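EpsJ (Vibrio vulnificus, PDB 2RET) is a pseudopilin of the type 2 secretion system that forms a binary complex with the pseudopilin EpsI and probably takes part in the pseudopilus. Local coordinates at residues B[58-63]-B[91-96]; B[64-69]-B[123-128]. All blocks are in the same frame, centred on the assembly; numbering follows the deposited sequence.

Interaction 1 of 2, residues B[58-63]-B[91-96]; sequences LLDSDN and RIKDER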
ATOM      1  N   LEU B  58      31.151  -1.824  18.282  1.00 16.19           N
ATOM      2  CA  LEU B  58      30.430  -0.933  17.381  1.00 16.82           C
ATOM      3  C   LEU B  58      29.840   0.225  18.181  1.00 17.42           C
ATOM      4  O   LEU B  58      29.338   0.046  19.310  1.00 16.06           O
ATOM      5  CB  LEU B  58      29.276  -1.637  16.653  1.00 17.51           C
ATOM      6  CG  LEU B  58      28.887  -0.930  15.331  1.00 18.50           C
ATOM      7  CD1 LEU B  58      29.929  -1.371  14.217  1.00 15.03           C
ATOM      8  CD2 LEU B  58      27.440  -1.183  14.904  1.00 16.30           C
ATOM      9  N   LEU B  59      29.913   1.409  17.580  1.00 17.99           N
ATOM     10  CA  LEU B  59      29.450   2.650  18.188  1.00 18.61           C
ATOM     11  C   LEU B  59      30.104   2.892  19.551  1.00 18.08           C
ATOM     12  O   LEU B  59      29.500   3.499  20.420  1.00 17.55           O
ATOM     13  CB  LEU B  59      27.919   2.648  18.320  1.00 18.92           C
ATOM     14  CG  LEU B  59      27.074   2.290  17.073  1.00 20.80           C
ATOM     15  CD1 LEU B  59      25.612   2.238  17.444  1.00 20.45           C
ATOM     16  CD2 LEU B  59      27.304   3.262  15.898  1.00 18.64           C
ATOM     17  N   ASP B  60      31.325   2.390  19.740  1.00 18.40           N
ATOM     18  CA  ASP B  60      32.052   2.574  20.992  1.00 18.46           C
ATOM     19  C   ASP B  60      31.429   1.800  22.164  1.00 17.93           C
ATOM     20  O   ASP B  60      31.704   2.096  23.309  1.00 17.87           O
ATOM     21  CB  ASP B  60      32.148   4.077  21.327  1.00 19.59           C
ATOM     22  CG  ASP B  60      33.154   4.385  22.418  1.00 22.90           C
ATOM     23  OD1 ASP B  60      34.107   3.595  22.597  1.00 27.82           O
ATOM     24  OD2 ASP B  60      32.989   5.420  23.107  1.00 28.82           O
ATOM     25  N   SER B  61      30.631   0.777  21.876  1.00 17.02           N
ATOM     26  CA  SER B  61      30.115  -0.092  22.907  1.00 16.58           C
ATOM     27  C   SER B  61      31.255  -0.712  23.727  1.00 16.76           C
ATOM     28  O   SER B  61      32.330  -0.928  23.185  1.00 16.17           O
ATOM     29  CB  SER B  61      29.256  -1.197  22.274  1.00 16.16           C
ATOM     30  OG  SER B  61      28.620  -1.944  23.275  1.00 14.79           O
ATOM     31  N   ASP B  62      31.023  -0.937  25.035  1.00 17.88           N
ATOM     32  CA  ASP B  62      31.942  -1.715  25.916  1.00 18.38           C
ATOM     33  C   ASP B  62      31.844  -3.210  25.588  1.00 18.77           C
ATOM     34  O   ASP B  62      32.720  -3.974  25.956  1.00 18.59           O
ATOM     35  CB  ASP B  62      31.605  -1.601  27.414  1.00 18.65           C
ATOM     36  CG  ASP B  62      31.695  -0.180  27.970  1.00 19.65           C
ATOM     37  OD1 ASP B  62      32.295   0.703  27.350  1.00 21.62           O
ATOM     38  OD2 ASP B  62      31.127   0.046  29.060  1.00 20.85           O
ATOM     39  N   ASN B  63      30.751  -3.653  24.957  1.00 19.13           N
ATOM     40  CA  ASN B  63      30.766  -4.971  24.327  1.00 19.40           C
ATOM     41  C   ASN B  63      30.149  -4.913  22.938  1.00 18.13           C
ATOM     42  O   ASN B  63      30.671  -4.216  22.068  1.00 17.90           O
ATOM     43  CB  ASN B  63      30.210  -6.084  25.247  1.00 20.36           C
ATOM     44  CG  ASN B  63      28.905  -5.693  25.963  1.00 24.46           C
ATOM     45  OD1 ASN B  63      28.952  -5.059  27.040  1.00 29.34           O
ATOM     46  ND2 ASN B  63      27.730  -6.107  25.391  1.00 24.86           N
ATOM     47  N   ARG B  91      24.009   0.102  22.141  1.00 15.92           N
ATOM     48  CA  ARG B  91      25.317  -0.255  22.676  1.00 17.43           C
ATOM     49  C   ARG B  91      25.257  -0.272  24.184  1.00 17.44           C
ATOM     50  O   ARG B  91      24.290   0.245  24.776  1.00 18.14           O
ATOM     51  CB  ARG B  91      26.341   0.779  22.227  1.00 17.91           C
ATOM     52  CG  ARG B  91      26.025   2.139  22.732  1.00 18.52           C
ATOM     53  CD  ARG B  91      27.073   3.107  22.426  1.00 21.30           C
ATOM     54  NE  ARG B  91      26.892   4.314  23.220  1.00 24.46           N
ATOM     55  CZ  ARG B  91      27.203   5.538  22.796  1.00 29.40           C
ATOM     56  NH1 ARG B  91      27.709   5.731  21.582  1.00 30.91           N
ATOM     57  NH2 ARG B  91      27.004   6.581  23.585  1.00 31.13           N
ATOM     58  N   ILE B  92      26.286  -0.833  24.811  1.00 17.94           N
ATOM     59  CA  ILE B  92      26.444  -0.761  26.260  1.00 18.02           C
ATOM     60  C   ILE B  92      27.562   0.227  26.591  1.00 18.17           C
ATOM     61  O   ILE B  92      28.653   0.158  26.031  1.00 17.81           O
ATOM     62  CB  ILE B  92      26.761  -2.148  26.917  1.00 18.40           C
ATOM     63  CG1 ILE B  92      25.707  -3.204  26.537  1.00 18.87           C
ATOM     64  CG2 ILE B  92      26.916  -2.028  28.480  1.00 16.61           C
ATOM     65  CD1 ILE B  92      24.350  -2.990  27.145  1.00 20.29           C
ATOM     66  N   LYS B  93      27.272   1.151  27.496  1.00 18.51           N
ATOM     67  CA  LYS B  93      28.285   2.015  28.080  1.00 19.00           C
ATOM     68  C   LYS B  93      28.163   1.993  29.581  1.00 19.20           C
ATOM     69  O   LYS B  93      27.162   2.436  30.119  1.00 19.72           O
ATOM     70  CB  LYS B  93      28.141   3.432  27.580  1.00 19.94           C
ATOM     71  CG  LYS B  93      28.911   3.668  26.324  1.00 21.75           C
ATOM     72  CD  LYS B  93      30.376   3.832  26.649  1.00 23.17           C
ATOM     73  CE  LYS B  93      31.206   3.082  25.660  1.00 24.68           C
ATOM     74  NZ  LYS B  93      32.637   2.977  26.057  1.00 24.67           N
ATOM     75  N   ASP B  94      29.185   1.444  30.232  1.00 19.02           N
ATOM     76  CA  ASP B  94      29.258   1.344  31.666  1.00 19.80           C
ATOM     77  C   ASP B  94      28.000   0.743  32.264  1.00 19.45           C
ATOM     78  O   ASP B  94      27.337   1.337  33.110  1.00 18.21           O
ATOM     79  CB  ASP B  94      29.633   2.693  32.250  1.00 20.49           C
ATOM     80  CG  ASP B  94      31.110   3.049  31.975  1.00 22.26           C
ATOM     81  OD1 ASP B  94      32.024   2.275  32.384  1.00 24.26           O
ATOM     82  OD2 ASP B  94      31.344   4.099  31.344  1.00 24.66           O
ATOM     83  N   GLU B  95      27.699  -0.459  31.764  1.00 19.37           N
ATOM     84  CA  GLU B  95      26.533  -1.241  32.143  1.00 19.38           C
ATOM     85  C   GLU B  95      25.203  -0.501  31.949  1.00 19.23           C
ATOM     86  O   GLU B  95      24.234  -0.753  32.651  1.00 19.63           O
ATOM     87  CB  GLU B  95      26.730  -1.773  33.568  1.00 19.66           C
ATOM     88  CG  GLU B  95      27.826  -2.833  33.598  1.00 20.67           C
ATOM     89  CD  GLU B  95      28.119  -3.395  34.983  1.00 24.54           C
ATOM     90  OE1 GLU B  95      27.754  -2.742  36.004  1.00 25.41           O
ATOM     91  OE2 GLU B  95      28.740  -4.491  35.035  1.00 23.26           O
ATOM     92  N   ARG B  96      25.185   0.419  30.995  1.00 18.90           N
ATOM     93  CA  ARG B  96      23.970   1.059  30.536  1.00 19.68           C
ATOM     94  C   ARG B  96      23.700   0.674  29.075  1.00 18.45           C
ATOM     95  O   ARG B  96      24.576   0.817  28.217  1.00 18.44           O
ATOM     96  CB  ARG B  96      24.103   2.580  30.552  1.00 20.41           C
ATOM     97  CG  ARG B  96      23.757   3.277  31.814  1.00 22.98           C
ATOM     98  CD  ARG B  96      23.685   4.798  31.518  1.00 28.81           C
ATOM     99  NE  ARG B  96      24.807   5.252  30.671  1.00 31.63           N
ATOM    100  CZ  ARG B  96      25.992   5.683  31.126  1.00 32.48           C
ATOM    101  NH1 ARG B  96      26.247   5.774  32.429  1.00 34.17           N
ATOM    102  NH2 ARG B  96      26.935   6.047  30.272  1.00 32.49           N
TER
HETATM  103  O   HOH W   1      29.938  -1.567  30.484  1.00 37.84           O
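Asp62 spreads its carboxylate over the two-residue beta-hairpin turn of Asp94 and Glu95, which paired backbone bonds between Lys93 and Arg96 close, and uses each oxygen differently. Asp62 OD2 takes the backbone N-H of Asp94 at 2.7 Å from the syn side, 31° out of the carboxylate plane, and a water bound to Asp62 OD2 also accepts from Glu95 N. Asp62 OD1 is met nearly along its C-O axis by Lys93 NZ at 2.6 Å, and Asp60 OD1 joins the network through a long salt bridge to Lys93 NZ (3.8 Å). Asp62 OD2 and Asp94 OD1 come within 4.1 Å of each other, a like-charge approach that Lys93 beside Asp62 would probably ease. Behind these side chains the backbones are tied: Asp62 N donates to Ile92 O at 2.8 Å, almost straight at 175°. Ser61 OG accepts from Ile92 N at 3.0 Å. The same oxygen accepts from Asn63 N in an ST turn and is hydrogen-bonded to the backbone O of Lys64, so three partners hold this buried hydroxyl. At the other end, Arg91 runs its extended chain past Leu59 and gives NH1 to Leu59 O (3.1 Å), a bent bond of 139°, while Arg91 NH2 forms a salt bridge with Glu98. The loop between strands 49-56 and 64-74 is thereby fastened to the hairpin of strands 79-93 and 96-102, with Leu59 against Trp102 and Ile92 reaching Leu97 and, in the four-stranded sheet, Val122 of strand 122-130.

Interaction 2 of 2, residues B[64-69]-B[123-128]; sequences KGIMFA and EELNVR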
ATOM      1  N   LYS B  64      29.064  -5.635  22.701  1.00 17.27           N
ATOM      2  CA  LYS B  64      28.483  -5.669  21.363  1.00 17.07           C
ATOM      3  C   LYS B  64      27.730  -4.420  21.078  1.00 15.62           C
ATOM      4  O   LYS B  64      27.200  -3.797  21.998  1.00 14.70           O
ATOM      5  CB  LYS B  64      27.557  -6.859  21.202  1.00 17.33           C
ATOM      6  CG  LYS B  64      28.317  -8.116  20.940  1.00 17.68           C
ATOM      7  CD  LYS B  64      28.949  -8.093  19.552  1.00 18.38           C
ATOM      8  CE  LYS B  64      29.402  -9.479  19.166  1.00 20.37           C
ATOM      9  NZ  LYS B  64      29.889 -10.216  20.342  1.00 17.91           N
ATOM     10  N   GLY B  65      27.721  -4.044  19.808  1.00 14.85           N
ATOM     11  CA  GLY B  65      26.775  -3.043  19.308  1.00 15.05           C
ATOM     12  C   GLY B  65      26.081  -3.418  18.022  1.00 14.50           C
ATOM     13  O   GLY B  65      26.597  -4.199  17.255  1.00 14.01           O
ATOM     14  N   ILE B  66      24.907  -2.817  17.790  1.00 15.57           N
ATOM     15  CA  ILE B  66      24.082  -3.077  16.590  1.00 14.99           C
ATOM     16  C   ILE B  66      23.670  -1.735  15.978  1.00 15.58           C
ATOM     17  O   ILE B  66      23.505  -0.731  16.679  1.00 14.05           O
ATOM     18  CB  ILE B  66      22.847  -4.038  16.890  1.00 15.75           C
ATOM     19  CG1 ILE B  66      22.215  -4.582  15.611  1.00 15.47           C
ATOM     20  CG2 ILE B  66      21.794  -3.387  17.747  1.00 15.56           C
ATOM     21  CD1 ILE B  66      21.294  -5.778  15.830  1.00 15.91           C
HETATM   22  N   MSE B  67      23.566  -1.711  14.648  1.00 16.51           N
HETATM   23  CA  MSE B  67      23.121  -0.532  13.942  1.00 17.57           C
HETATM   24  C   MSE B  67      22.374  -0.948  12.712  1.00 17.55           C
HETATM   25  O   MSE B  67      22.805  -1.857  12.003  1.00 18.27           O
HETATM   26  CB  MSE B  67      24.290   0.397  13.571  1.00 17.91           C
HETATM   27  CG  MSE B  67      23.808   1.796  13.079  1.00 21.29           C
HETATM   28 SE   MSE B  67      25.260   2.994  12.530  1.00 33.97          SE
HETATM   29  CE  MSE B  67      25.986   2.065  10.949  1.00 26.97           C
ATOM     30  N   PHE B  68      21.286  -0.225  12.443  1.00 18.08           N
ATOM     31  CA  PHE B  68      20.409  -0.495  11.309  1.00 18.02           C
ATOM     32  C   PHE B  68      19.536   0.721  10.908  1.00 18.34           C
ATOM     33  O   PHE B  68      19.333   1.661  11.686  1.00 18.00           O
ATOM     34  CB  PHE B  68      19.536  -1.745  11.592  1.00 18.52           C
ATOM     35  CG  PHE B  68      18.728  -1.672  12.881  1.00 18.16           C
ATOM     36  CD1 PHE B  68      19.216  -2.236  14.063  1.00 19.18           C
ATOM     37  CD2 PHE B  68      17.467  -1.076  12.905  1.00 18.84           C
ATOM     38  CE1 PHE B  68      18.476  -2.188  15.242  1.00 18.60           C
ATOM     39  CE2 PHE B  68      16.716  -1.025  14.069  1.00 18.64           C
ATOM     40  CZ  PHE B  68      17.205  -1.567  15.236  1.00 20.17           C
ATOM     41  N   ALA B  69      19.026   0.690   9.676  1.00 18.72           N
ATOM     42  CA  ALA B  69      18.035   1.681   9.193  1.00 18.40           C
ATOM     43  C   ALA B  69      16.663   1.289   9.700  1.00 18.52           C
ATOM     44  O   ALA B  69      16.372   0.130   9.845  1.00 18.20           O
ATOM     45  CB  ALA B  69      18.069   1.748   7.661  1.00 18.01           C
ATOM     46  N   GLU B 123      24.329  -5.779  31.575  1.00 16.88           N
ATOM     47  CA  GLU B 123      25.697  -6.229  31.432  1.00 18.17           C
ATOM     48  C   GLU B 123      26.053  -6.497  29.968  1.00 18.17           C
ATOM     49  O   GLU B 123      27.164  -6.168  29.506  1.00 19.26           O
ATOM     50  CB  GLU B 123      25.916  -7.489  32.273  1.00 18.62           C
ATOM     51  CG  GLU B 123      25.911  -7.209  33.793  1.00 21.25           C
ATOM     52  CD  GLU B 123      25.731  -8.451  34.645  1.00 24.21           C
ATOM     53  OE1 GLU B 123      25.588  -9.562  34.087  1.00 26.24           O
ATOM     54  OE2 GLU B 123      25.746  -8.312  35.888  1.00 27.10           O
ATOM     55  N   GLU B 124      25.104  -7.067  29.234  1.00 17.53           N
ATOM     56  CA  GLU B 124      25.381  -7.624  27.919  1.00 17.18           C
ATOM     57  C   GLU B 124      24.195  -7.348  27.026  1.00 16.24           C
ATOM     58  O   GLU B 124      23.060  -7.199  27.503  1.00 14.91           O
ATOM     59  CB  GLU B 124      25.656  -9.141  28.006  1.00 18.28           C
ATOM     60  CG  GLU B 124      26.322  -9.710  26.753  1.00 22.47           C
ATOM     61  CD  GLU B 124      26.560 -11.214  26.805  1.00 27.65           C
ATOM     62  OE1 GLU B 124      26.953 -11.741  27.885  1.00 28.74           O
ATOM     63  OE2 GLU B 124      26.373 -11.870  25.743  1.00 31.49           O
ATOM     64  N   LEU B 125      24.539  -7.197  25.749  1.00 15.05           N
ATOM     65  CA  LEU B 125      23.678  -7.192  24.614  1.00 14.55           C
ATOM     66  C   LEU B 125      24.123  -8.344  23.709  1.00 13.56           C
ATOM     67  O   LEU B 125      25.246  -8.379  23.296  1.00 12.76           O
ATOM     68  CB  LEU B 125      23.819  -5.845  23.866  1.00 14.93           C
ATOM     69  CG  LEU B 125      23.134  -5.719  22.492  1.00 15.72           C
ATOM     70  CD1 LEU B 125      21.633  -5.858  22.642  1.00 11.14           C
ATOM     71  CD2 LEU B 125      23.513  -4.411  21.754  1.00 15.03           C
ATOM     72  N   ASN B 126      23.222  -9.270  23.420  1.00 13.65           N
ATOM     73  CA  ASN B 126      23.444 -10.298  22.416  1.00 14.82           C
ATOM     74  C   ASN B 126      22.287 -10.421  21.405  1.00 14.26           C
ATOM     75  O   ASN B 126      21.135 -10.456  21.772  1.00 14.96           O
ATOM     76  CB  ASN B 126      23.659 -11.650  23.071  1.00 15.39           C
ATOM     77  CG  ASN B 126      24.204 -12.685  22.091  1.00 19.14           C
ATOM     78  OD1 ASN B 126      25.200 -12.453  21.380  1.00 20.91           O
ATOM     79  ND2 ASN B 126      23.539 -13.823  22.035  1.00 24.14           N
ATOM     80  N   VAL B 127      22.629 -10.535  20.138  1.00 13.63           N
ATOM     81  CA  VAL B 127      21.658 -10.596  19.057  1.00 13.57           C
ATOM     82  C   VAL B 127      21.952 -11.802  18.191  1.00 13.24           C
ATOM     83  O   VAL B 127      23.113 -12.096  17.898  1.00 12.58           O
ATOM     84  CB  VAL B 127      21.643  -9.303  18.213  1.00 13.86           C
ATOM     85  CG1 VAL B 127      20.612  -9.424  17.071  1.00 15.49           C
ATOM     86  CG2 VAL B 127      21.268  -8.050  19.088  1.00 12.51           C
ATOM     87  N   ARG B 128      20.885 -12.515  17.821  1.00 13.35           N
ATOM     88  CA  ARG B 128      20.950 -13.674  16.949  1.00 12.50           C
ATOM     89  C   ARG B 128      19.984 -13.494  15.805  1.00 11.87           C
ATOM     90  O   ARG B 128      18.988 -12.817  15.921  1.00 11.76           O
ATOM     91  CB  ARG B 128      20.641 -14.931  17.708  1.00 12.73           C
ATOM     92  CG  ARG B 128      21.745 -15.328  18.653  1.00 16.40           C
ATOM     93  CD  ARG B 128      21.199 -16.129  19.794  1.00 19.85           C
ATOM     94  NE  ARG B 128      21.204 -17.540  19.477  1.00 21.43           N
ATOM     95  CZ  ARG B 128      20.158 -18.364  19.506  1.00 23.93           C
ATOM     96  NH1 ARG B 128      18.928 -17.954  19.846  1.00 26.05           N
ATOM     97  NH2 ARG B 128      20.354 -19.639  19.177  1.00 24.05           N
TER
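Ile66 and Val127 make the close apolar meeting between strands 64-69 and 123-128. Ile66 CG1 lies anti to the backbone N (chi1 -166°), and with chi2 also extended the CD1 methyl reaches across to both valine branches, 3.9 Å from Val127 CG1 and 4.0 Å from Val127 CG2; the two side chains cross at about a right angle. Leu125 CD2 lies over the backbone of Lys64 and Gly65, 3.7 Å from Lys64 O and 4.3 Å from Gly65 CA, but stands a looser 4.5 Å from Ile66 CG2. Trp54 adds to this buried layer by touching both Ile66 and Val127, and Leu153 and Ile149 of strand 148-155 lie against Leu125 and Val127. The Lys64 end is close at the backbone yet partly exposed: Lys64 CB rests 3.5 Å from Leu125 O, after which the bent chain leads away to a salt bridge with Asp56. The strand axes run at 49° and approach to 6.8 Å, too far for sheet pairing, and the segments exchange no hydrogen bonds. Van der Waals contact of methyls with one another and with backbone carbonyls holds the two strands together, as expected where two sheets face each other across a hydrophobic core, while the lysine charge is paired at its margin.

The centres of interactions 1 and 2 lie 9 Å apart, and their segments alternate along the chain: 58-63, 64-69, 91-96, 123-128. Residues 58-63 lead directly into 64-69, the start of strand 64-74, which neighbours strand 79-93 in the six-stranded antiparallel sheet. Interaction 1 stays near the surface, where strand 64-74 begins and strand 79-93 turns back into strand 96-102; interaction 2 crosses from that sheet to strand 122-130 of the four-stranded sheet. The contacts meet physically, as Leu59 CD1 is 3.7 Å from Ile66 O and Leu58 CB 3.8 Å from Gly65 O. A polar surface tie thus adjoins an apolar inter-sheet core within one pseudopilin domain.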